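Local coordinates for heptaprenyl diphosphate synthase (HEPPP synthase) subunit 1 family protein (Staphylococcus aureus, PDB 5H9D) that probably serves as the small, largely helical subunit of a two-chain heptaprenyl diphosphate synthase, working with a partner chain of the farnesyl pyrophosphate synthetase type, at residues Pro41-Val46 / Ala86-Leu91; Asn95-Ala100 / Pro133-Ser138; Glu13-Gly18 / Gly74-Ala79; Glu23-Asn28 / Met55-Asp60; Lys127-Phe132 / Lys166-Ser171. All blocks are in the same frame, centred on the assembly; numbering follows the deposited sequence.

Contact 1 (Pro41-Val46 / Ala86-Leu91)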
# COMPACT_ATOMS: atom_id res chain seq x y z
N PRO C 41 -25.10 8.37 8.83
CA PRO C 41 -24.10 8.12 9.87
C PRO C 41 -22.99 9.16 9.95
O PRO C 41 -22.81 9.97 9.05
CB PRO C 41 -23.56 6.74 9.50
CG PRO C 41 -24.77 6.07 8.92
CD PRO C 41 -25.37 7.15 8.05
N ASP C 42 -22.24 9.13 11.04
CA ASP C 42 -21.16 10.08 11.24
C ASP C 42 -19.94 9.76 10.39
O ASP C 42 -19.51 10.54 9.54
CB ASP C 42 -20.75 10.10 12.72
CG ASP C 42 -21.78 10.76 13.60
OD1 ASP C 42 -21.95 12.00 13.46
OD2 ASP C 42 -22.41 10.05 14.42
N VAL C 43 -19.37 8.59 10.66
CA VAL C 43 -18.21 8.11 9.94
C VAL C 43 -18.43 8.16 8.43
O VAL C 43 -17.57 8.63 7.68
CB VAL C 43 -17.90 6.68 10.37
CG1 VAL C 43 -17.02 6.68 11.61
CG2 VAL C 43 -19.21 5.95 10.66
N ALA C 44 -19.60 7.68 8.01
CA ALA C 44 -19.96 7.65 6.60
C ALA C 44 -19.77 9.01 5.94
O ALA C 44 -19.54 9.11 4.73
CB ALA C 44 -21.40 7.19 6.44
N LYS C 45 -19.85 10.08 6.73
CA LYS C 45 -19.65 11.41 6.18
C LYS C 45 -18.17 11.57 5.92
O LYS C 45 -17.75 11.67 4.78
CB LYS C 45 -20.10 12.49 7.15
CG LYS C 45 -21.43 13.14 6.82
CD LYS C 45 -21.79 14.13 7.92
CE LYS C 45 -23.18 14.72 7.72
NZ LYS C 45 -23.52 15.58 8.90
N VAL C 46 -17.38 11.55 6.98
CA VAL C 46 -15.93 11.73 6.85
C VAL C 46 -15.25 10.69 5.95
O VAL C 46 -14.27 11.01 5.28
CB VAL C 46 -15.24 11.79 8.24
CG1 VAL C 46 -15.18 10.41 8.86
CG2 VAL C 46 -13.86 12.42 8.11
N ALA C 86 -14.07 0.29 7.76
CA ALA C 86 -14.02 -0.80 8.73
C ALA C 86 -14.98 -0.61 9.91
O ALA C 86 -15.66 -1.56 10.30
CB ALA C 86 -12.60 -0.99 9.24
N GLU C 87 -15.03 0.59 10.49
CA GLU C 87 -15.95 0.80 11.61
C GLU C 87 -17.39 1.01 11.15
O GLU C 87 -18.32 0.77 11.93
CB GLU C 87 -15.49 1.95 12.53
CG GLU C 87 -15.26 3.28 11.87
CD GLU C 87 -14.30 4.17 12.67
OE1 GLU C 87 -13.11 3.77 12.81
OE2 GLU C 87 -14.74 5.25 13.16
N ILE C 88 -17.58 1.43 9.89
CA ILE C 88 -18.92 1.62 9.33
C ILE C 88 -19.65 0.26 9.22
O ILE C 88 -20.87 0.19 9.10
CB ILE C 88 -18.86 2.30 7.95
CG1 ILE C 88 -18.44 3.76 8.13
CG2 ILE C 88 -20.21 2.24 7.27
CD1 ILE C 88 -18.48 4.60 6.86
N ASN C 89 -18.88 -0.82 9.24
CA ASN C 89 -19.44 -2.16 9.22
C ASN C 89 -20.44 -2.51 8.13
O ASN C 89 -20.78 -3.69 7.96
CB ASN C 89 -20.06 -2.45 10.58
CG ASN C 89 -19.96 -3.91 10.97
OD1 ASN C 89 -20.26 -4.82 10.18
ND2 ASN C 89 -19.55 -4.15 12.20
N ASP C 90 -20.94 -1.52 7.40
CA ASP C 90 -21.87 -1.78 6.30
C ASP C 90 -21.03 -2.35 5.16
O ASP C 90 -20.43 -1.60 4.39
CB ASP C 90 -22.54 -0.49 5.83
CG ASP C 90 -23.41 -0.71 4.60
OD1 ASP C 90 -23.12 -1.64 3.80
OD2 ASP C 90 -24.39 0.05 4.42
N LEU C 91 -21.01 -3.66 5.04
CA LEU C 91 -20.20 -4.28 4.01
C LEU C 91 -20.56 -3.93 2.56
O LEU C 91 -19.67 -3.67 1.76
CB LEU C 91 -20.19 -5.80 4.21
CG LEU C 91 -19.14 -6.50 3.37
CD1 LEU C 91 -18.82 -7.85 3.99
CD2 LEU C 91 -19.65 -6.64 1.95

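Contact 2 (Asn95-Ala100 / Pro133-Ser138)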
# COMPACT_ATOMS: atom_id res chain seq x y z
N ASN C 95 -18.51 -2.08 -1.29
CA ASN C 95 -18.50 -2.58 -2.66
C ASN C 95 -18.76 -1.36 -3.51
O ASN C 95 -17.87 -0.87 -4.22
CB ASN C 95 -19.62 -3.63 -2.85
CG ASN C 95 -19.66 -4.25 -4.28
OD1 ASN C 95 -20.58 -3.98 -5.05
ND2 ASN C 95 -18.68 -5.10 -4.62
N GLU C 96 -19.98 -0.85 -3.41
CA GLU C 96 -20.39 0.35 -4.15
C GLU C 96 -19.32 1.43 -4.15
O GLU C 96 -19.02 2.03 -5.18
CB GLU C 96 -21.66 0.93 -3.53
CG GLU C 96 -22.89 0.05 -3.66
CD GLU C 96 -23.51 0.16 -5.05
OE1 GLU C 96 -22.87 -0.32 -6.02
OE2 GLU C 96 -24.62 0.75 -5.16
N ILE C 97 -18.76 1.68 -2.98
CA ILE C 97 -17.75 2.71 -2.82
C ILE C 97 -16.41 2.39 -3.49
O ILE C 97 -15.80 3.28 -4.10
CB ILE C 97 -17.60 3.08 -1.30
CG1 ILE C 97 -18.04 4.53 -1.09
CG2 ILE C 97 -16.20 2.91 -0.83
CD1 ILE C 97 -17.16 5.56 -1.78
N SER C 98 -15.94 1.15 -3.41
CA SER C 98 -14.66 0.84 -4.05
C SER C 98 -14.89 0.67 -5.53
O SER C 98 -13.95 0.80 -6.31
CB SER C 98 -13.98 -0.40 -3.45
OG SER C 98 -14.76 -1.57 -3.54
N LYS C 99 -16.13 0.42 -5.91
CA LYS C 99 -16.48 0.30 -7.33
C LYS C 99 -16.33 1.71 -7.93
O LYS C 99 -15.96 1.88 -9.10
CB LYS C 99 -17.92 -0.21 -7.48
CG LYS C 99 -18.52 -0.10 -8.89
CD LYS C 99 -19.88 0.68 -8.93
CE LYS C 99 -19.76 2.24 -8.80
NZ LYS C 99 -19.01 2.94 -9.90
N ALA C 100 -16.60 2.71 -7.09
CA ALA C 100 -16.51 4.12 -7.46
C ALA C 100 -15.06 4.59 -7.51
O ALA C 100 -14.67 5.32 -8.45
CB ALA C 100 -17.32 4.99 -6.49
N PRO C 133 -19.85 11.59 -3.13
CA PRO C 133 -20.99 11.99 -2.29
C PRO C 133 -22.30 11.37 -2.77
O PRO C 133 -23.10 10.92 -1.95
CB PRO C 133 -20.98 13.52 -2.38
CG PRO C 133 -20.21 13.82 -3.62
CD PRO C 133 -19.13 12.76 -3.65
N TYR C 134 -22.50 11.31 -4.08
CA TYR C 134 -23.72 10.72 -4.64
C TYR C 134 -23.99 9.36 -4.03
O TYR C 134 -25.09 9.13 -3.53
CB TYR C 134 -23.63 10.58 -6.17
CG TYR C 134 -24.74 9.74 -6.80
CD1 TYR C 134 -24.73 8.34 -6.70
CD2 TYR C 134 -25.81 10.33 -7.47
CE1 TYR C 134 -25.75 7.57 -7.26
CE2 TYR C 134 -26.84 9.56 -8.04
CZ TYR C 134 -26.80 8.18 -7.92
OH TYR C 134 -27.81 7.39 -8.43
N ILE C 135 -23.02 8.46 -4.08
CA ILE C 135 -23.22 7.12 -3.54
C ILE C 135 -23.15 7.06 -2.00
O ILE C 135 -23.69 6.14 -1.39
CB ILE C 135 -22.23 6.04 -4.17
CG1 ILE C 135 -21.04 5.80 -3.26
CG2 ILE C 135 -21.68 6.50 -5.49
CD1 ILE C 135 -21.27 4.71 -2.30
N THR C 136 -22.50 8.03 -1.36
CA THR C 136 -22.44 7.98 0.10
C THR C 136 -23.82 8.35 0.63
O THR C 136 -24.40 7.61 1.42
CB THR C 136 -21.40 8.95 0.71
OG1 THR C 136 -20.23 9.04 -0.11
CG2 THR C 136 -20.97 8.42 2.07
N LEU C 137 -24.34 9.50 0.18
CA LEU C 137 -25.66 9.98 0.59
C LEU C 137 -26.76 9.00 0.16
O LEU C 137 -27.57 8.55 0.99
CB LEU C 137 -25.95 11.35 -0.05
CG LEU C 137 -25.03 12.58 0.11
CD1 LEU C 137 -25.40 13.64 -0.92
CD2 LEU C 137 -25.12 13.16 1.51
N SER C 138 -26.79 8.64 -1.12
CA SER C 138 -27.81 7.72 -1.64
C SER C 138 -27.70 6.26 -1.20
O SER C 138 -28.13 5.35 -1.91
CB SER C 138 -27.82 7.79 -3.17
OG SER C 138 -26.59 7.37 -3.71

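Contact 3 (Glu13-Gly18 / Gly74-Ala79)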
# COMPACT_ATOMS: atom_id res chain seq x y z
N GLU C 13 -4.69 14.27 12.00
CA GLU C 13 -3.78 14.67 13.06
C GLU C 13 -3.19 13.49 13.80
O GLU C 13 -1.97 13.33 13.87
CB GLU C 13 -4.53 15.57 14.04
CG GLU C 13 -4.25 17.03 13.85
CD GLU C 13 -2.86 17.35 14.33
OE1 GLU C 13 -2.63 17.21 15.55
OE2 GLU C 13 -2.01 17.71 13.48
N GLU C 14 -4.05 12.66 14.36
CA GLU C 14 -3.59 11.49 15.09
C GLU C 14 -2.71 10.63 14.19
O GLU C 14 -1.59 10.25 14.56
CB GLU C 14 -4.78 10.67 15.61
CG GLU C 14 -6.00 10.70 14.69
CD GLU C 14 -6.87 9.44 14.80
OE1 GLU C 14 -6.40 8.35 14.37
OE2 GLU C 14 -8.01 9.55 15.31
N ARG C 15 -3.22 10.35 12.99
CA ARG C 15 -2.53 9.55 11.99
C ARG C 15 -1.18 10.16 11.54
O ARG C 15 -0.25 9.43 11.23
CB ARG C 15 -3.46 9.31 10.77
CG ARG C 15 -4.14 7.91 10.69
CD ARG C 15 -4.58 7.39 12.05
NE ARG C 15 -5.08 6.02 12.09
CZ ARG C 15 -6.24 5.64 11.56
NH1 ARG C 15 -6.99 6.54 10.95
NH2 ARG C 15 -6.69 4.41 11.72
N LEU C 16 -1.08 11.49 11.54
CA LEU C 16 0.17 12.12 11.14
C LEU C 16 1.10 12.52 12.28
O LEU C 16 1.88 13.47 12.16
CB LEU C 16 -0.11 13.36 10.30
CG LEU C 16 -0.52 13.17 8.85
CD1 LEU C 16 -0.52 14.52 8.16
CD2 LEU C 16 0.47 12.21 8.17
N LYS C 17 1.04 11.80 13.40
CA LYS C 17 1.90 12.14 14.51
C LYS C 17 3.36 12.22 14.11
O LYS C 17 3.75 13.09 13.33
CB LYS C 17 1.70 11.15 15.65
CG LYS C 17 0.58 11.55 16.61
CD LYS C 17 0.96 12.81 17.39
CE LYS C 17 -0.25 13.50 18.06
NZ LYS C 17 -0.95 14.51 17.19
N GLY C 18 4.16 11.31 14.65
CA GLY C 18 5.60 11.29 14.41
C GLY C 18 6.20 11.76 13.10
O GLY C 18 7.37 11.46 12.85
N GLY C 74 -0.69 11.11 0.93
CA GLY C 74 -1.94 10.86 0.24
C GLY C 74 -2.43 9.46 0.45
O GLY C 74 -3.63 9.22 0.49
N ASP C 75 -1.49 8.52 0.58
CA ASP C 75 -1.83 7.12 0.79
C ASP C 75 -2.18 6.78 2.24
O ASP C 75 -2.92 5.82 2.51
CB ASP C 75 -0.68 6.26 0.30
CG ASP C 75 -0.66 6.15 -1.23
OD1 ASP C 75 -1.69 5.74 -1.82
OD2 ASP C 75 0.39 6.47 -1.82
N LEU C 76 -1.65 7.54 3.18
CA LEU C 76 -1.97 7.31 4.58
C LEU C 76 -3.44 7.71 4.77
O LEU C 76 -4.22 7.00 5.41
CB LEU C 76 -1.10 8.19 5.49
CG LEU C 76 -1.47 8.18 6.98
CD1 LEU C 76 -1.15 6.87 7.57
CD2 LEU C 76 -0.73 9.27 7.68
N ILE C 77 -3.79 8.86 4.21
CA ILE C 77 -5.14 9.38 4.29
C ILE C 77 -6.07 8.38 3.63
O ILE C 77 -7.23 8.18 4.02
CB ILE C 77 -5.20 10.75 3.58
CG1 ILE C 77 -4.19 11.68 4.26
CG2 ILE C 77 -6.60 11.33 3.67
CD1 ILE C 77 -4.09 13.08 3.65
N SER C 78 -5.52 7.69 2.63
CA SER C 78 -6.30 6.71 1.91
C SER C 78 -6.49 5.48 2.77
O SER C 78 -7.58 4.93 2.82
CB SER C 78 -5.59 6.37 0.61
OG SER C 78 -6.42 5.54 -0.15
N ALA C 79 -5.43 5.05 3.44
CA ALA C 79 -5.52 3.88 4.30
C ALA C 79 -6.45 4.27 5.44
O ALA C 79 -7.24 3.46 5.94
CB ALA C 79 -4.14 3.48 4.82

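Contact 4 (Glu23-Asn28 / Met55-Asp60)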
# COMPACT_ATOMS: atom_id res chain seq x y z
N GLU C 23 3.80 18.48 3.40
CA GLU C 23 3.37 19.54 2.49
C GLU C 23 2.10 20.39 2.78
O GLU C 23 2.22 21.45 3.40
CB GLU C 23 3.30 19.00 1.06
CG GLU C 23 3.51 20.07 -0.03
CD GLU C 23 4.87 19.98 -0.71
OE1 GLU C 23 5.12 18.96 -1.38
OE2 GLU C 23 5.69 20.92 -0.58
N SER C 24 0.91 19.95 2.34
CA SER C 24 -0.30 20.78 2.53
C SER C 24 -1.62 20.11 2.94
O SER C 24 -2.00 20.12 4.10
CB SER C 24 -0.58 21.57 1.24
OG SER C 24 0.61 21.99 0.59
N ILE C 25 -2.34 19.60 1.94
CA ILE C 25 -3.63 18.92 2.10
C ILE C 25 -4.89 19.81 2.11
O ILE C 25 -5.39 20.13 3.18
CB ILE C 25 -3.70 18.07 3.40
CG1 ILE C 25 -2.52 17.12 3.49
CG2 ILE C 25 -4.97 17.25 3.39
CD1 ILE C 25 -2.50 16.32 4.76
N ASN C 26 -5.41 20.20 0.93
CA ASN C 26 -6.65 20.99 0.88
C ASN C 26 -7.80 20.03 1.18
O ASN C 26 -7.84 18.93 0.64
CB ASN C 26 -6.89 21.58 -0.51
CG ASN C 26 -5.75 22.45 -0.99
OD1 ASN C 26 -4.86 22.83 -0.22
ND2 ASN C 26 -5.78 22.79 -2.27
N ILE C 27 -8.74 20.42 2.02
CA ILE C 27 -9.84 19.54 2.36
C ILE C 27 -11.19 20.00 1.84
O ILE C 27 -12.13 20.14 2.60
CB ILE C 27 -9.96 19.34 3.88
CG1 ILE C 27 -8.66 18.76 4.44
CG2 ILE C 27 -11.10 18.39 4.21
CD1 ILE C 27 -8.69 18.51 5.96
N ASN C 28 -11.30 20.25 0.54
CA ASN C 28 -12.57 20.68 -0.08
C ASN C 28 -13.67 20.96 0.94
O ASN C 28 -14.46 20.06 1.30
CB ASN C 28 -13.04 19.61 -1.07
CG ASN C 28 -14.31 20.00 -1.81
OD1 ASN C 28 -15.37 20.17 -1.21
ND2 ASN C 28 -14.21 20.13 -3.13
N MET C 55 -7.42 11.30 -2.77
CA MET C 55 -7.52 11.36 -4.22
C MET C 55 -7.13 12.74 -4.80
O MET C 55 -6.31 12.83 -5.71
CB MET C 55 -8.95 11.00 -4.64
CG MET C 55 -9.38 9.56 -4.34
SD MET C 55 -8.54 8.41 -5.38
CE MET C 55 -7.14 7.88 -4.32
N ARG C 56 -7.70 13.82 -4.27
CA ARG C 56 -7.35 15.15 -4.77
C ARG C 56 -5.92 15.55 -4.40
O ARG C 56 -5.29 16.37 -5.09
CB ARG C 56 -8.35 16.20 -4.25
CG ARG C 56 -8.01 17.60 -4.73
CD ARG C 56 -9.08 18.63 -4.36
NE ARG C 56 -10.42 18.20 -4.76
CZ ARG C 56 -11.27 17.58 -3.94
NH1 ARG C 56 -10.90 17.33 -2.68
NH2 ARG C 56 -12.46 17.19 -4.38
N HIS C 57 -5.40 14.97 -3.30
CA HIS C 57 -4.05 15.25 -2.85
C HIS C 57 -3.05 14.62 -3.79
O HIS C 57 -2.09 15.26 -4.19
CB HIS C 57 -3.81 14.74 -1.44
CG HIS C 57 -2.55 15.27 -0.82
ND1 HIS C 57 -2.22 16.60 -0.83
CD2 HIS C 57 -1.57 14.65 -0.13
CE1 HIS C 57 -1.09 16.79 -0.18
NE2 HIS C 57 -0.67 15.62 0.26
N LEU C 58 -3.28 13.37 -4.15
CA LEU C 58 -2.38 12.67 -5.07
C LEU C 58 -2.49 13.30 -6.45
O LEU C 58 -1.53 13.30 -7.22
CB LEU C 58 -2.73 11.16 -5.12
CG LEU C 58 -2.62 10.36 -3.81
CD1 LEU C 58 -3.44 9.12 -3.89
CD2 LEU C 58 -1.19 10.01 -3.48
N ASP C 59 -3.66 13.83 -6.77
CA ASP C 59 -3.82 14.47 -8.07
C ASP C 59 -2.85 15.62 -8.13
O ASP C 59 -2.04 15.72 -9.05
CB ASP C 59 -5.22 15.03 -8.23
CG ASP C 59 -6.15 14.07 -8.91
OD1 ASP C 59 -5.67 13.34 -9.81
OD2 ASP C 59 -7.36 14.05 -8.56
N ASP C 60 -2.96 16.48 -7.12
CA ASP C 60 -2.15 17.68 -6.97
C ASP C 60 -0.65 17.52 -6.97
O ASP C 60 0.06 18.40 -7.43
CB ASP C 60 -2.57 18.42 -5.70
CG ASP C 60 -3.98 18.96 -5.78
OD1 ASP C 60 -4.43 19.23 -6.92
OD2 ASP C 60 -4.63 19.12 -4.73

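Contact 5 (Lys127-Phe132 / Lys166-Ser171)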
# COMPACT_ATOMS: atom_id res chain seq x y z
N LYS C 127 -19.19 12.60 -12.80
CA LYS C 127 -18.82 11.41 -12.03
C LYS C 127 -17.70 11.75 -11.07
O LYS C 127 -17.87 11.63 -9.85
CB LYS C 127 -18.32 10.30 -12.95
CG LYS C 127 -19.33 9.64 -13.88
CD LYS C 127 -20.09 8.56 -13.21
CE LYS C 127 -20.86 7.80 -14.25
NZ LYS C 127 -20.34 6.40 -14.39
N ILE C 128 -16.55 12.15 -11.62
CA ILE C 128 -15.44 12.47 -10.75
C ILE C 128 -15.87 13.46 -9.64
O ILE C 128 -15.51 13.30 -8.46
CB ILE C 128 -14.27 13.10 -11.53
CG1 ILE C 128 -13.57 12.04 -12.38
CG2 ILE C 128 -13.31 13.78 -10.60
CD1 ILE C 128 -12.54 12.63 -13.35
N GLU C 129 -16.66 14.46 -10.00
CA GLU C 129 -17.06 15.45 -9.02
C GLU C 129 -18.22 15.17 -8.08
O GLU C 129 -18.35 15.84 -7.08
CB GLU C 129 -17.32 16.75 -9.73
CG GLU C 129 -16.68 17.88 -9.03
CD GLU C 129 -15.19 17.85 -9.17
OE1 GLU C 129 -14.70 17.91 -10.33
OE2 GLU C 129 -14.51 17.78 -8.12
N THR C 130 -19.04 14.17 -8.36
CA THR C 130 -20.22 13.86 -7.54
C THR C 130 -20.32 12.43 -7.03
O THR C 130 -20.97 12.17 -6.02
CB THR C 130 -21.53 14.13 -8.35
OG1 THR C 130 -21.53 13.34 -9.55
CG2 THR C 130 -21.65 15.60 -8.71
N LEU C 131 -19.68 11.50 -7.74
CA LEU C 131 -19.69 10.08 -7.43
C LEU C 131 -19.50 9.73 -5.97
O LEU C 131 -20.33 9.00 -5.42
CB LEU C 131 -18.64 9.37 -8.27
CG LEU C 131 -18.83 7.88 -8.57
CD1 LEU C 131 -20.25 7.63 -9.10
CD2 LEU C 131 -17.77 7.42 -9.59
N PHE C 132 -18.46 10.21 -5.30
CA PHE C 132 -18.32 9.84 -3.90
C PHE C 132 -19.48 10.30 -3.05
O PHE C 132 -20.04 9.52 -2.30
CB PHE C 132 -17.00 10.32 -3.30
CG PHE C 132 -15.80 9.62 -3.87
CD1 PHE C 132 -15.90 8.30 -4.30
CD2 PHE C 132 -14.59 10.30 -4.01
CE1 PHE C 132 -14.82 7.66 -4.87
CE2 PHE C 132 -13.50 9.66 -4.58
CZ PHE C 132 -13.62 8.33 -5.02
N LYS C 166 -9.53 21.95 -12.22
CA LYS C 166 -9.46 20.59 -11.69
C LYS C 166 -8.19 20.14 -11.01
O LYS C 166 -8.17 19.96 -9.81
CB LYS C 166 -9.76 19.61 -12.81
CG LYS C 166 -11.21 19.54 -13.23
CD LYS C 166 -11.84 20.91 -13.42
CE LYS C 166 -13.34 20.77 -13.63
NZ LYS C 166 -13.94 19.96 -12.53
N LYS C 167 -7.14 19.94 -11.81
CA LYS C 167 -5.81 19.46 -11.39
C LYS C 167 -5.70 18.17 -12.18
O LYS C 167 -4.62 17.83 -12.70
CB LYS C 167 -5.73 19.15 -9.89
CG LYS C 167 -6.45 17.88 -9.48
CD LYS C 167 -7.02 17.99 -8.08
CE LYS C 167 -7.83 16.74 -7.73
NZ LYS C 167 -8.92 16.43 -8.71
N TYR C 168 -6.81 17.44 -12.27
CA TYR C 168 -6.85 16.23 -13.06
C TYR C 168 -7.08 16.65 -14.52
O TYR C 168 -6.90 15.85 -15.46
CB TYR C 168 -7.93 15.24 -12.57
CG TYR C 168 -9.36 15.73 -12.56
CD1 TYR C 168 -10.01 16.04 -11.37
CD2 TYR C 168 -10.07 15.89 -13.74
CE1 TYR C 168 -11.32 16.49 -11.36
CE2 TYR C 168 -11.38 16.34 -13.76
CZ TYR C 168 -12.00 16.65 -12.57
OH TYR C 168 -13.28 17.18 -12.60
N ASN C 169 -7.45 17.92 -14.71
CA ASN C 169 -7.65 18.47 -16.05
C ASN C 169 -6.30 19.09 -16.49
O ASN C 169 -6.20 19.71 -17.54
CB ASN C 169 -8.79 19.51 -16.07
CG ASN C 169 -10.11 18.97 -16.70
OD1 ASN C 169 -11.16 18.94 -16.04
ND2 ASN C 169 -10.06 18.56 -17.97
N GLN C 170 -5.25 18.88 -15.69
CA GLN C 170 -3.89 19.37 -15.97
C GLN C 170 -3.45 19.34 -17.45
O GLN C 170 -2.93 20.33 -17.96
CB GLN C 170 -2.87 18.60 -15.09
CG GLN C 170 -1.74 17.85 -15.87
CD GLN C 170 -0.89 16.87 -15.00
OE1 GLN C 170 -1.34 15.77 -14.63
NE2 GLN C 170 0.34 17.28 -14.70
N SER C 171 -3.62 18.23 -18.15
CA SER C 171 -3.20 18.16 -19.55
C SER C 171 -4.12 18.88 -20.54
O SER C 171 -3.93 18.78 -21.76
CB SER C 171 -3.03 16.70 -19.99
OG SER C 171 -1.68 16.27 -19.89

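Contact 1 (Pro41-Val46 / Ala86-Leu91)
Asp42 O, just ahead of the Val43 and Ala44 that pack against Ile88, receives Lys45 N at 2.9 Å, with Val46 N adding a weak second bond. This first turn of helix 43-65 belongs to an antiparallel helical hairpin of the all-alpha prenyl synthase fold, in which it meets the last turn of helix 70-88. Between the two, the contact is mainly apolar. Ile88 presents its longer branch: CG1 stands beside the backbone N (chi1 -71°) and the chain runs on extended, carrying CD1 over the backbone of Ala44, 3.4 Å from its CA. Val43 slides past that branch in the opposite direction, its CG2 reaching Ile88 CG1 at 3.4 Å. The other methyl, Val43 CG1, meets the end of the Glu87 side chain, with OE2 at 3.1 Å and CG behind at 3.8 Å, the glutamate crossing the valine at a slant on the exposed side. Ala86 O, on helix 70-88, accepts a bond from Asn127 of the farnesyl pyrophosphate synthetase chain; beyond the hairpin, Asp90 caps the next helix at Phe93 N and bonds His139. Phe140 of helix 118-140 touches Ala44, whose CB comes to 3.9 Å from Ile88 CD1.

Contact 2 (Asn95-Ala100 / Pro133-Ser138)
Ile97 and Ile135 cross at about a right angle, and the meeting falls on their longer branches. The end carbon of Ile135, CD1, is 3.5 Å from Ile97 CG1 and so comes against the middle of that side chain. Its own CG1 follows behind, 3.9 Å from Ile97 CG1. On Ile97 the first bond is modelled away from a staggered setting (chi1 -116°), and the second torsion (chi2 -65°) folds CD1 back to 4.2 Å from Ile135 CG1. The first torsion of Ile135 is likewise off a staggered setting (chi1 98°), a value to be read cautiously at this resolution. Here two consecutive helices, 91-112 and 118-140, run antiparallel as a hairpin of the all-alpha fold, one near its beginning and the other near its end. Helix 118-140 is kinked at Pro133, whose N makes no bond to the preceding turn. Glu96 adds only its root: CB lies 4.0 Å from Ile135 CD1, and the chain then bends at CG. The short branch of Ile135, CG2, goes another way and lies in the plane of the Tyr134 ring, at its edge. Phe93, one turn before Ile97, also packs on Ile135, and Phe132 covers Ile97.

Contact 3 (Glu13-Gly18 / Gly74-Ala79)
Leu76 reaches from helix 70-88 to Leu16 and Arg15 at the end of helix 4-15, and its side chain can be followed outward. CB leaves the helix toward the other segment and sets CG anti to the backbone N (chi1 172°), which carries the branch point across the space between the two backbones. CB and CG act mainly as a spacer. CD2 is the branch that arrives: Leu16 CD2 is 3.2 Å from it, and Leu16 CG lies behind at 4.1 Å, the two leucines crossing at a slant. The same methyl also comes 3.6 Å from Arg15 O and 4.1 Å from Arg15 CB, so one methyl touches both a leucine tip and the base of an arginine. Leu16 is the first residue to leave helical geometry, yet the end of its side chain turns inward to meet this methyl.

The arginine continues elsewhere. Its chain bends at CG, and NH2 makes a salt bridge with Glu135 of the farnesyl pyrophosphate synthetase chain and a weak hydrogen bond to Thr83 of helix 70-88. Val138 of the partner also packs on both Arg15 and Leu76. The chemistry therefore divides: the two segments meet mainly through apolar carbon, whereas the salt bridge of Arg15, and the bond its O accepts from Arg142, go to the partner chain, which implies that this helix end belongs to the interface between the chains.

Contact 4 (Glu23-Asn28 / Met55-Asp60)
Ile25 lies over the face of the His57 ring, one of two pairs that make up the packed part of the contact. Ile25 CG1 is 4.2 Å from the ring centroid, 20° off the normal, a CH-pi arrangement displaced toward the CE1-NE2 rim. The histidine ring, which is buried, reaches the loop because CG is anti to the backbone N (chi1 -167°). In the second pair, Asn28 CB is 3.5 Å from Arg56 NH1, and ND2 stands 3.6 Å above the guanidinium plane, toward its rim, with amide and guanidinium planes 37° apart. The two groups overlap without bonding: Arg56 NH1 pairs with Asp52, and Asn28, the N-cap of helix 29-32, gives OD1 to Leu31 N. The loose, solvent side is at the exposed Glu23, Ser24 and Asn26, whose side chains stay farther from helix 43-65. The loop linking helices 4-15 and 29-32 thereby packs on a helix of the all-alpha prenyl synthase-like bundle, while Ile25 continues onto Ile73 and Ile77 of helix 70-88 and Ile27 turns to Leu8 of helix 4-15.

Contact 5 (Lys127-Phe132 / Lys166-Ser171)
Tyr168 meets helix 118-140 in two ways, offering a ring face to Ile128 and its hydroxyl to Glu129. The contact joins a long helix of this all-alpha fold to the irregular loop that precedes helix 174-180. Ile128 and the tyrosine slide past each other in opposite directions. Ile128 CD1 stands 4.1 Å from the ring centroid, 17° off the normal, a CH-pi contact over the face, while the shorter branch, CG2, approaches the CE1 side of the ring at 3.4 Å. The ring is brought up to the helix by a first torsion that sets CG between the backbone N and the carbonyl carbon (chi1 59°).

Glu129 comes to the edge rather than the face. Its carboxylate is turned only 19° from the ring plane, and Tyr168 OH donates to Glu129 OE1 at 2.8 Å, nearly in line with the CD-OE1 bond. The same oxygen has a second partner in Lys166 NZ, 3.1 Å away in a salt bridge, the lysine reaching it through bends about its CB-CG and CD-CE bonds. Two groups from one loop thus grip one oxygen, which would be expected to favour the charged carboxylate. Glu129 OE2 has a weak bond to Tyr164, outside the contact. Also at the ring edge and in its plane is Lys167 NZ, the ammonium that pairs with Asp59 of helix 43-65.

Read together, the five contacts trace how helices and the loops between them are tied together. Contacts 1 and 2, about 12 Å apart between centres, touch where Ala44 packs on Thr136, so the first hairpin rests on the next. Contacts 2 and 5, about 16 Å between centres, both use helix 118-140, and Ala100 packs on Leu131 and Phe132. Contacts 3 and 4, about 13 Å between centres, join through Ile77 and Ile25. Contacts 4 and 5, about 12 Å between centres, are linked by a salt bridge from Asp59 OD2 to Lys167 NZ at 2.8 Å. Contact 3 lies at the interface with the farnesyl pyrophosphate synthetase chain, nine residues being within its reach; the others approach it less, contact 5 only at Gln170. Catalysis probably resides in that partner.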